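Multi-copper Oxidase CueO (Ochrobactrum, PDB 6EVG) is a laccase-like multicopper oxidase that oxidises lignin model compounds and lignosulfonate, as in other laccases presumably passing the electrons through copper to dioxygen. Local coordinates at residues 96-99 / 100-103; 121-125 / 126-130; 202-206 / 207-211; 400-404 / 405-409. All coordinates share one frame; numbering follows the deposited sequence.

Interactions 1 and 2 both lie in the N-terminal part of the chain and touch: Phe96 N lies 2.8 Å from Gln123 OE1, probably as a hydrogen bond, and the Phe96 ring packs on Pro124. Their centres are 13 Å apart. Interaction 3, a hairpin of a later sheet, comes within about 8 Å of interaction 2 by nearest atoms, but stays about 22 Å from interaction 1, beyond the centre of the chain. Interaction 4 lies in the C-terminal part of the chain, which also holds the copper ligands His434, Cys490 and His495. The Met401 side chain is about 6 Å from the copper(II) ion, and interaction 4 approaches interaction 1 to about 11 Å between nearest atoms.

Interaction 1: 96-99 / 100-103; sequences FVPS and ILDG. With EDO (1,2-ethanediol), chain C.
Two backbone bonds in the i+3 to i pattern of a 3-10 turn fold this loop: Leu101 N donates to Pro98 O at 3.0 Å, and Asp102 N to Ser99 O at 3.1 Å. Both are fairly straight at hydrogen (164°), yet each donor stands above the plane of its carbonyl. Ser99 O also accepts a hydrogen bond from a water, at 2.8 Å, which bridges to Asp102 O. The Asp102 carboxylate is gripped on both oxygens. Gly103 N meets OD1 from above the carboxylate plane; on OD2, ethanediol O1 donates at 2.7 Å. The ethanediol, probably from the crystallisation liquor, also donates through O2 to Gly103 O and is hydrogen-bonded to His439 ND1. Preceding strand 91-93 adds Trp92 N on OD1 and His91 ND1 on OD2. Ser99 OG bonds His484 O, and Ser99 and Asp102 both pack on Phe486 of strand 486-490.

Around this polar core the packing is light. Leu101 CG sits beside its own backbone N (chi1 -53°), and CD1 passes at a slant by the Pro98 ring, 3.8 Å from CD. Val97 CB meets Leu101 CB at 4.0 Å. Partners on both oxygens fix the position and rotation of the Asp102 carboxylate.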
loop_
_atom_site.group_PDB
_atom_site.type_symbol
_atom_site.label_atom_id
_atom_site.label_comp_id
_atom_site.label_asym_id
_atom_site.label_seq_id
_atom_site.Cartn_x
_atom_site.Cartn_y
_atom_site.Cartn_z
ATOM N N PHE A 96 8.286 -10.446 3.825
ATOM C CA PHE A 96 9.689 -10.469 4.304
ATOM C C PHE A 96 10.473 -11.464 3.447
ATOM O O PHE A 96 10.329 -12.687 3.587
ATOM C CB PHE A 96 9.797 -10.882 5.747
ATOM C CG PHE A 96 9.357 -9.875 6.793
ATOM C CD1 PHE A 96 8.494 -8.823 6.540
ATOM C CD2 PHE A 96 9.778 -10.058 8.097
ATOM C CE1 PHE A 96 8.100 -7.955 7.573
ATOM C CE2 PHE A 96 9.375 -9.192 9.110
ATOM C CZ PHE A 96 8.551 -8.151 8.831
ATOM N N VAL A 97 11.321 -10.905 2.576
ATOM C CA VAL A 97 12.205 -11.700 1.703
ATOM C C VAL A 97 13.545 -11.001 1.580
ATOM O O VAL A 97 13.616 -9.772 1.614
ATOM C CB VAL A 97 11.601 -11.931 0.292
ATOM C CG1 VAL A 97 10.403 -12.850 0.338
ATOM C CG2 VAL A 97 11.301 -10.628 -0.445
ATOM N N PRO A 98 14.589 -11.774 1.301
ATOM C CA PRO A 98 15.830 -11.143 0.840
ATOM C C PRO A 98 15.611 -10.499 -0.519
ATOM O O PRO A 98 14.717 -10.892 -1.262
ATOM C CB PRO A 98 16.839 -12.292 0.746
ATOM C CG PRO A 98 16.012 -13.489 0.620
ATOM C CD PRO A 98 14.673 -13.230 1.281
ATOM N N SER A 99 16.456 -9.514 -0.842
ATOM C CA SER A 99 16.212 -8.731 -2.046
ATOM C C SER A 99 16.276 -9.544 -3.327
ATOM O O SER A 99 15.624 -9.171 -4.296
ATOM C CB SER A 99 17.154 -7.542 -2.141
ATOM O OG SER A 99 18.489 -8.011 -2.412
ATOM N N ILE A 100 16.988 -10.651 -3.333
ATOM C CA ILE A 100 17.049 -11.486 -4.545
ATOM C C ILE A 100 15.706 -12.123 -4.885
ATOM O O ILE A 100 15.568 -12.656 -5.983
ATOM C CB ILE A 100 18.118 -12.598 -4.392
ATOM C CG1 ILE A 100 17.880 -13.530 -3.227
ATOM C CG2 ILE A 100 19.516 -11.955 -4.477
ATOM C CD1 ILE A 100 18.686 -14.842 -3.308
ATOM N N LEU A 101 14.718 -12.114 -3.971
ATOM C CA LEU A 101 13.382 -12.666 -4.227
ATOM C C LEU A 101 12.340 -11.585 -4.506
ATOM O O LEU A 101 11.153 -11.936 -4.674
ATOM C CB LEU A 101 12.919 -13.530 -3.073
ATOM C CG LEU A 101 13.873 -14.626 -2.662
ATOM C CD1 LEU A 101 13.328 -15.468 -1.530
ATOM C CD2 LEU A 101 14.275 -15.512 -3.773
ATOM N N ASP A 102 12.766 -10.317 -4.562
ATOM C CA ASP A 102 11.833 -9.207 -4.767
ATOM C C ASP A 102 12.051 -8.556 -6.105
ATOM O O ASP A 102 13.125 -8.703 -6.703
ATOM C CB ASP A 102 12.024 -8.196 -3.624
ATOM C CG ASP A 102 10.795 -7.306 -3.351
ATOM O OD1 ASP A 102 9.767 -7.506 -4.007
ATOM O OD2 ASP A 102 10.934 -6.408 -2.495
ATOM N N GLY A 103 11.036 -7.867 -6.609
ATOM C CA GLY A 103 11.083 -7.258 -7.931
ATOM C C GLY A 103 11.327 -5.751 -7.885
ATOM O O GLY A 103 10.814 -5.045 -7.002
HETATM C C1 EDO C . 13.374 -4.618 -4.210
HETATM O O1 EDO C . 12.596 -4.303 -3.049
HETATM C C2 EDO C . 13.436 -3.589 -5.265
HETATM O O2 EDO C . 12.128 -3.080 -5.574
HETATM O O HOH W 1 15.300 -7.012 -5.982
#

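Interaction 2: 121-125 / 126-130; sequences IQQPA and SFNWF
Gln123 swings its side chain in toward the start of strand 126-131, where its NE2 stops 3.6 Å from Ser126 OG and 3.9 Å from Asn128 ND2. These are packing distances; the amide has its polar partners elsewhere, with OE1 on Phe96 N and NE2 on Gly94 O. The chain runs extended beyond CG, carrying the amide across the bend. Gln123 and Asn128 approach from opposite directions with their amide planes turned 45° from each other.

Pro124 supplies the link across the bend through its carbonyl: Ser126 OG donates to Pro124 O at 2.9 Å, at a moderate angle to the C=O bond and tilted only 18° from its plane. The serine hydroxyl reaches back because it lies between the backbone N and the carbonyl carbon (chi1 50°). Ala125 follows as the link into the strand, its methyl directed away from it.

The bend joins strand 114-120 of one sheet to strand 126-131 of another, in a beta sandwich of the cupredoxin kind usual for multicopper oxidases; strand 126-131 runs between 148-153 and 91-93. There Asn128 ND2 donates to Ser126 OG at 2.9 Å, with the oxygen close to the amide plane, while Asn128 OD1 is bonded to Arg269. A short chain of hydrogen bonds thus runs from the Asn128 amide through Ser126 OG to Pro124 O. It fixes the rotation of the hydroxyl, and the Ser126 hydroxyl and both amides have partners.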
loop_
_atom_site.group_PDB
_atom_site.type_symbol
_atom_site.label_atom_id
_atom_site.label_comp_id
_atom_site.label_asym_id
_atom_site.label_seq_id
_atom_site.Cartn_x
_atom_site.Cartn_y
_atom_site.Cartn_z
ATOM N N ILE A 121 7.961 -18.349 3.909
ATOM C CA ILE A 121 7.316 -17.291 4.718
ATOM C C ILE A 121 7.634 -17.457 6.198
ATOM O O ILE A 121 7.416 -18.525 6.752
ATOM C CB ILE A 121 5.802 -17.340 4.490
ATOM C CG1 ILE A 121 5.412 -17.219 2.997
ATOM C CG2 ILE A 121 5.119 -16.294 5.341
ATOM C CD1 ILE A 121 5.724 -15.932 2.332
ATOM N N GLN A 122 8.139 -16.369 6.808
ATOM C CA GLN A 122 8.321 -16.372 8.276
ATOM C C GLN A 122 8.273 -14.919 8.716
ATOM O O GLN A 122 9.244 -14.177 8.629
ATOM C CB GLN A 122 9.619 -17.054 8.694
ATOM C CG GLN A 122 9.724 -17.164 10.204
ATOM C CD GLN A 122 10.967 -17.801 10.734
ATOM O OE1 GLN A 122 11.525 -18.755 10.161
ATOM N NE2 GLN A 122 11.443 -17.310 11.886
ATOM N N GLN A 123 7.076 -14.472 9.137
ATOM C CA GLN A 123 6.862 -13.075 9.489
ATOM C C GLN A 123 5.561 -12.946 10.267
ATOM O O GLN A 123 4.698 -13.831 10.191
ATOM C CB GLN A 123 6.841 -12.173 8.256
ATOM C CG GLN A 123 5.634 -12.405 7.362
ATOM C CD GLN A 123 5.767 -11.589 6.109
ATOM O OE1 GLN A 123 6.346 -12.025 5.106
ATOM N NE2 GLN A 123 5.286 -10.340 6.168
ATOM N N PRO A 124 5.312 -11.800 10.917
ATOM C CA PRO A 124 4.021 -11.600 11.575
ATOM C C PRO A 124 2.871 -11.587 10.617
ATOM O O PRO A 124 2.959 -11.060 9.513
ATOM C CB PRO A 124 4.203 -10.242 12.268
ATOM C CG PRO A 124 5.692 -10.089 12.515
ATOM C CD PRO A 124 6.298 -10.746 11.258
ATOM N N ALA A 125 1.744 -12.130 11.087
ATOM C CA ALA A 125 0.494 -12.095 10.340
ATOM C C ALA A 125 0.162 -10.653 9.951
ATOM O O ALA A 125 0.245 -9.747 10.779
ATOM C CB ALA A 125 -0.613 -12.691 11.199
ATOM N N SER A 126 -0.218 -10.456 8.696
ATOM C CA SER A 126 -0.309 -9.100 8.137
ATOM C C SER A 126 -1.008 -9.097 6.818
ATOM O O SER A 126 -1.125 -10.120 6.113
ATOM C CB SER A 126 1.103 -8.512 8.011
ATOM O OG SER A 126 1.993 -9.418 7.349
ATOM N N PHE A 127 -1.484 -7.913 6.456
ATOM C CA PHE A 127 -2.163 -7.597 5.189
ATOM C C PHE A 127 -1.209 -6.787 4.323
ATOM O O PHE A 127 -0.952 -5.627 4.609
ATOM C CB PHE A 127 -3.466 -6.840 5.488
ATOM C CG PHE A 127 -4.215 -6.360 4.288
ATOM C CD1 PHE A 127 -4.590 -7.200 3.249
ATOM C CD2 PHE A 127 -4.638 -5.055 4.164
ATOM C CE1 PHE A 127 -5.324 -6.746 2.176
ATOM C CE2 PHE A 127 -5.345 -4.590 3.080
ATOM C CZ PHE A 127 -5.717 -5.443 2.102
ATOM N N ASN A 128 -0.702 -7.458 3.301
ATOM C CA ASN A 128 0.332 -6.947 2.386
ATOM C C ASN A 128 -0.220 -6.838 0.991
ATOM O O ASN A 128 -1.404 -7.163 0.737
ATOM C CB ASN A 128 1.583 -7.818 2.499
ATOM C CG ASN A 128 1.964 -8.003 3.959
ATOM O OD1 ASN A 128 2.284 -7.013 4.625
ATOM N ND2 ASN A 128 1.927 -9.227 4.422
ATOM N N TRP A 129 0.605 -6.432 0.031
ATOM C CA TRP A 129 0.132 -6.281 -1.343
ATOM C C TRP A 129 1.306 -6.353 -2.299
ATOM O O TRP A 129 2.447 -6.516 -1.886
ATOM C CB TRP A 129 -0.735 -5.033 -1.532
ATOM C CG TRP A 129 -0.017 -3.725 -1.432
ATOM C CD1 TRP A 129 0.689 -3.204 -0.392
ATOM C CD2 TRP A 129 -0.077 -2.692 -2.422
ATOM N NE1 TRP A 129 1.084 -1.915 -0.692
ATOM C CE2 TRP A 129 0.638 -1.594 -1.950
ATOM C CE3 TRP A 129 -0.667 -2.607 -3.693
ATOM C CZ2 TRP A 129 0.747 -0.401 -2.688
ATOM C CZ3 TRP A 129 -0.567 -1.459 -4.425
ATOM C CH2 TRP A 129 0.140 -0.337 -3.909
ATOM N N PHE A 130 1.019 -6.220 -3.598
ATOM C CA PHE A 130 2.089 -6.265 -4.589
ATOM C C PHE A 130 1.694 -5.499 -5.805
ATOM O O PHE A 130 0.495 -5.383 -6.138
ATOM C CB PHE A 130 2.513 -7.731 -4.915
ATOM C CG PHE A 130 1.419 -8.665 -5.245
ATOM C CD1 PHE A 130 1.007 -8.889 -6.548
ATOM C CD2 PHE A 130 0.805 -9.443 -4.262
ATOM C CE1 PHE A 130 0.023 -9.829 -6.849
ATOM C CE2 PHE A 130 -0.214 -10.364 -4.558
ATOM C CZ PHE A 130 -0.576 -10.545 -5.842
#

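Interaction 3: 202-206 / 207-211; sequences NLIVN and GIVSP
Backbone bonds between Val205 and Ile208 pair the two arms. Val205 N donates to Ile208 O at 2.9 Å, at 166° and with a 25° tilt from the carbonyl plane; Ile208 N returns a bond of 3.2 Å to Val205 O from well above that carbonyl's plane. Ile208 O also receives the CA-H of Ile204, with the carbon 3.3 Å away.

The motif is a two-residue beta hairpin: Val205 and Ile208 form an antiparallel hydrogen-bonded pair joined by a type I' turn, with Asn206 and Gly207 at its corners in left-handed backbone conformations. A CB on Gly207 would press against Asn206 O. The short, weakly bonded strand 208-209 is the outermost of its sheet within this chain, followed by 202-205 and 170-178. The Asn206 amide leaves the turn to bond Val174 N through OD1, and Pro24 O and Pro172 O through ND2.

Among apolar contacts, Ile204 CG2 meets Val209 CG2 at 3.7 Å, the two side chains crossing at about a right angle. The Ile204 branch is there because CG2 lies beside the backbone N, with CG1 between the backbone N and the carbonyl carbon (chi1 56°). Farther along, Pro211 bends back so that its CG covers Val205 CB at 3.9 Å.

Water also links the arms: one molecule accepts from Ser210 N at 2.7 Å and lies 2.7 Å from Leu203 O, to which it can donate.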
loop_
_atom_site.group_PDB
_atom_site.type_symbol
_atom_site.label_atom_id
_atom_site.label_comp_id
_atom_site.label_asym_id
_atom_site.label_seq_id
_atom_site.Cartn_x
_atom_site.Cartn_y
_atom_site.Cartn_z
ATOM N N ASN A 202 -12.950 10.868 -9.823
ATOM C CA ASN A 202 -13.820 9.677 -9.693
ATOM C C ASN A 202 -13.187 8.741 -8.676
ATOM O O ASN A 202 -12.120 8.169 -8.951
ATOM C CB ASN A 202 -13.945 8.975 -11.036
ATOM C CG ASN A 202 -14.504 9.827 -12.103
ATOM O OD1 ASN A 202 -15.694 10.060 -12.168
ATOM N ND2 ASN A 202 -13.656 10.292 -12.999
ATOM N N LEU A 203 -13.816 8.541 -7.532
ATOM C CA LEU A 203 -13.274 7.614 -6.523
ATOM C C LEU A 203 -13.792 6.225 -6.786
ATOM O O LEU A 203 -14.949 6.079 -7.181
ATOM C CB LEU A 203 -13.652 8.080 -5.135
ATOM C CG LEU A 203 -13.320 9.526 -4.766
ATOM C CD1 LEU A 203 -13.600 9.778 -3.288
ATOM C CD2 LEU A 203 -11.819 9.835 -5.036
ATOM N N ILE A 204 -12.937 5.245 -6.550
ATOM C CA ILE A 204 -13.311 3.838 -6.771
ATOM C C ILE A 204 -12.890 2.982 -5.580
ATOM O O ILE A 204 -11.927 3.291 -4.876
ATOM C CB ILE A 204 -12.730 3.300 -8.094
ATOM C CG1 ILE A 204 -11.208 3.450 -8.151
ATOM C CG2 ILE A 204 -13.412 3.989 -9.269
ATOM C CD1 ILE A 204 -10.559 2.705 -9.304
ATOM N N VAL A 205 -13.650 1.897 -5.387
ATOM C CA VAL A 205 -13.320 0.860 -4.402
ATOM C C VAL A 205 -13.381 -0.470 -5.113
ATOM O O VAL A 205 -14.363 -0.812 -5.763
ATOM C CB VAL A 205 -14.236 0.891 -3.169
ATOM C CG1 VAL A 205 -13.775 -0.124 -2.128
ATOM C CG2 VAL A 205 -14.339 2.305 -2.573
ATOM N N ASN A 206 -12.267 -1.223 -5.017
ATOM C CA ASN A 206 -12.165 -2.505 -5.719
ATOM C C ASN A 206 -12.554 -2.382 -7.177
ATOM O O ASN A 206 -13.143 -3.286 -7.758
ATOM C CB ASN A 206 -12.936 -3.632 -4.996
ATOM C CG ASN A 206 -12.368 -3.936 -3.631
ATOM O OD1 ASN A 206 -11.340 -3.370 -3.222
ATOM N ND2 ASN A 206 -13.025 -4.852 -2.901
ATOM N N GLY A 207 -12.118 -1.283 -7.801
ATOM C CA GLY A 207 -12.294 -1.099 -9.216
ATOM C C GLY A 207 -13.595 -0.537 -9.700
ATOM O O GLY A 207 -13.778 -0.419 -10.935
ATOM N N ILE A 208 -14.525 -0.131 -8.894
ATOM C CA ILE A 208 -15.895 0.347 -9.249
ATOM C C ILE A 208 -16.202 1.639 -8.500
ATOM O O ILE A 208 -15.823 1.825 -7.332
ATOM C CB ILE A 208 -17.040 -0.783 -8.693
ATOM C CG1 ILE A 208 -16.749 -2.141 -9.279
ATOM C CG2 ILE A 208 -18.435 -0.297 -8.851
ATOM C CD1 ILE A 208 -16.780 -2.110 -10.711
ATOM N N VAL A 209 -16.905 2.506 -9.254
ATOM C CA VAL A 209 -17.433 3.751 -8.677
ATOM C C VAL A 209 -18.661 3.386 -7.808
ATOM O O VAL A 209 -19.616 2.783 -8.259
ATOM C CB VAL A 209 -17.803 4.736 -9.756
ATOM C CG1 VAL A 209 -18.401 6.032 -9.112
ATOM C CG2 VAL A 209 -16.631 5.135 -10.606
ATOM N N SER A 210 -18.603 3.852 -6.578
ATOM C CA SER A 210 -19.736 3.789 -5.643
ATOM C C SER A 210 -20.378 2.419 -5.514
ATOM O O SER A 210 -21.584 2.267 -5.661
ATOM C CB SER A 210 -20.709 4.899 -6.002
ATOM O OG SER A 210 -20.029 6.172 -5.756
ATOM N N PRO A 211 -19.608 1.385 -5.143
ATOM C CA PRO A 211 -20.210 0.086 -4.934
ATOM C C PRO A 211 -20.984 0.005 -3.620
ATOM O O PRO A 211 -20.858 0.894 -2.755
ATOM C CB PRO A 211 -19.001 -0.850 -4.868
ATOM C CG PRO A 211 -17.903 0.022 -4.292
ATOM C CD PRO A 211 -18.165 1.395 -4.862
HETATM O O HOH W 2 -17.636 7.537 -5.490
HETATM O O HOH W 3 -16.622 5.174 -5.252
#

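Interaction 4: 400-404 / 405-409; sequences EMAIA and GKPFD
Pro407 folds back over residues 400-402, its CB 3.2 Å from Met401 O and its CG 3.4 Å from that same oxygen; Pro407 CA adds a CA-H contact to Met401 O. Glu400 comes across the ring at a slant. Its CG stands beside the backbone N (chi1 -57°) and the chain runs out extended, which brings OE1 alongside Pro407 CG at 3.9 Å. On the inner side of the bend the Ala402 methyl faces the backbone of the second arm, with CB 3.5 Å from Lys406 C.

A water fastens the same bend: it accepts from Ile403 N at 2.9 Å and donates to Lys406 O at 2.7 Å. The chain reverses in a classic gamma turn centred on Gly405, closed by a weak bond from Lys406 N to Ala404 O, 3.1 Å long and bent to 142°. Gly405 takes backbone angles at which a CB would collide with Ala404 O, so the reversal passes through a residue without one.

Outside the bend, Arg412 bonds Pro407 O, and Glu400 O receives bonds from Arg340 and Asn344. The Met401 side chain packs on Val498 and Met500, about 6 Å from the bound copper, whose ligands are His434, Cys490 and His495. The bend lies between helix 341-348 and strand 415-417, after a gap in the model, and its Ile403, Ala404 and Phe408 side chains lie on strand 501-506.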
loop_
_atom_site.group_PDB
_atom_site.type_symbol
_atom_site.label_atom_id
_atom_site.label_comp_id
_atom_site.label_asym_id
_atom_site.label_seq_id
_atom_site.Cartn_x
_atom_site.Cartn_y
_atom_site.Cartn_z
ATOM N N GLU A 400 12.767 16.906 -11.819
ATOM C CA GLU A 400 13.589 16.093 -10.945
ATOM C C GLU A 400 13.258 16.379 -9.501
ATOM O O GLU A 400 13.011 17.539 -9.132
ATOM C CB GLU A 400 15.094 16.294 -11.190
ATOM C CG GLU A 400 15.602 16.033 -12.628
ATOM C CD GLU A 400 17.102 16.306 -12.796
ATOM O OE1 GLU A 400 17.751 16.865 -11.904
ATOM O OE2 GLU A 400 17.633 16.050 -13.874
ATOM N N MET A 401 13.311 15.361 -8.659
ATOM C CA MET A 401 13.165 15.474 -7.213
ATOM C C MET A 401 14.169 14.534 -6.575
ATOM O O MET A 401 14.842 13.714 -7.260
ATOM C CB MET A 401 11.727 15.117 -6.803
ATOM C CG MET A 401 10.729 16.055 -7.333
ATOM S SD MET A 401 9.068 15.657 -6.729
ATOM C CE MET A 401 8.137 16.812 -7.631
ATOM N N ALA A 402 14.269 14.564 -5.274
ATOM C CA ALA A 402 15.234 13.745 -4.547
ATOM C C ALA A 402 14.731 13.427 -3.168
ATOM O O ALA A 402 13.988 14.209 -2.543
ATOM C CB ALA A 402 16.595 14.441 -4.418
ATOM N N ILE A 403 15.152 12.287 -2.639
ATOM C CA ILE A 403 15.034 11.931 -1.240
ATOM C C ILE A 403 16.382 11.865 -0.506
ATOM O O ILE A 403 16.471 12.137 0.694
ATOM C CB ILE A 403 14.192 10.630 -1.006
ATOM C CG1 ILE A 403 13.733 10.479 0.450
ATOM C CG2 ILE A 403 14.889 9.382 -1.489
ATOM C CD1 ILE A 403 12.689 9.388 0.620
ATOM N N ALA A 404 17.434 11.476 -1.236
ATOM C CA ALA A 404 18.777 11.339 -0.676
ATOM C C ALA A 404 19.759 12.341 -1.241
ATOM O O ALA A 404 20.895 11.991 -1.650
ATOM C CB ALA A 404 19.281 9.924 -0.814
ATOM N N GLY A 405 19.333 13.590 -1.361
ATOM C CA GLY A 405 20.282 14.669 -1.783
ATOM C C GLY A 405 20.260 14.928 -3.248
ATOM O O GLY A 405 19.964 16.021 -3.711
ATOM N N LYS A 406 20.581 13.897 -4.012
ATOM C CA LYS A 406 20.495 13.926 -5.474
ATOM C C LYS A 406 19.381 12.971 -5.931
ATOM O O LYS A 406 19.075 11.976 -5.272
ATOM C CB LYS A 406 21.803 13.432 -6.086
ATOM C CG LYS A 406 22.945 14.430 -5.919
ATOM C CD LYS A 406 24.207 13.967 -6.686
ATOM C CE LYS A 406 25.407 14.871 -6.553
ATOM N NZ LYS A 406 25.169 16.178 -7.196
ATOM N N PRO A 407 18.779 13.253 -7.107
ATOM C CA PRO A 407 17.800 12.333 -7.664
ATOM C C PRO A 407 18.291 10.897 -7.769
ATOM O O PRO A 407 19.477 10.662 -8.040
ATOM C CB PRO A 407 17.440 12.961 -9.017
ATOM C CG PRO A 407 17.779 14.407 -8.851
ATOM C CD PRO A 407 18.997 14.391 -8.001
ATOM N N PHE A 408 17.346 9.961 -7.671
ATOM C CA PHE A 408 17.627 8.553 -7.889
ATOM C C PHE A 408 18.565 8.293 -9.068
ATOM O O PHE A 408 18.363 8.834 -10.148
ATOM C CB PHE A 408 16.300 7.821 -8.169
ATOM C CG PHE A 408 16.445 6.343 -8.433
ATOM C CD1 PHE A 408 16.888 5.509 -7.454
ATOM C CD2 PHE A 408 16.164 5.797 -9.691
ATOM C CE1 PHE A 408 17.022 4.151 -7.705
ATOM C CE2 PHE A 408 16.308 4.441 -9.947
ATOM C CZ PHE A 408 16.739 3.631 -8.957
ATOM N N ASP A 409 19.539 7.452 -8.809
ATOM C CA ASP A 409 20.474 7.003 -9.862
ATOM C C ASP A 409 20.604 5.484 -9.688
ATOM O O ASP A 409 21.024 4.981 -8.633
ATOM C CB ASP A 409 21.830 7.710 -9.658
ATOM C CG ASP A 409 22.940 7.245 -10.581
ATOM O OD1 ASP A 409 22.846 6.242 -11.302
ATOM O OD2 ASP A 409 23.967 7.974 -10.561
HETATM O O HOH W 4 17.104 10.594 -4.030
#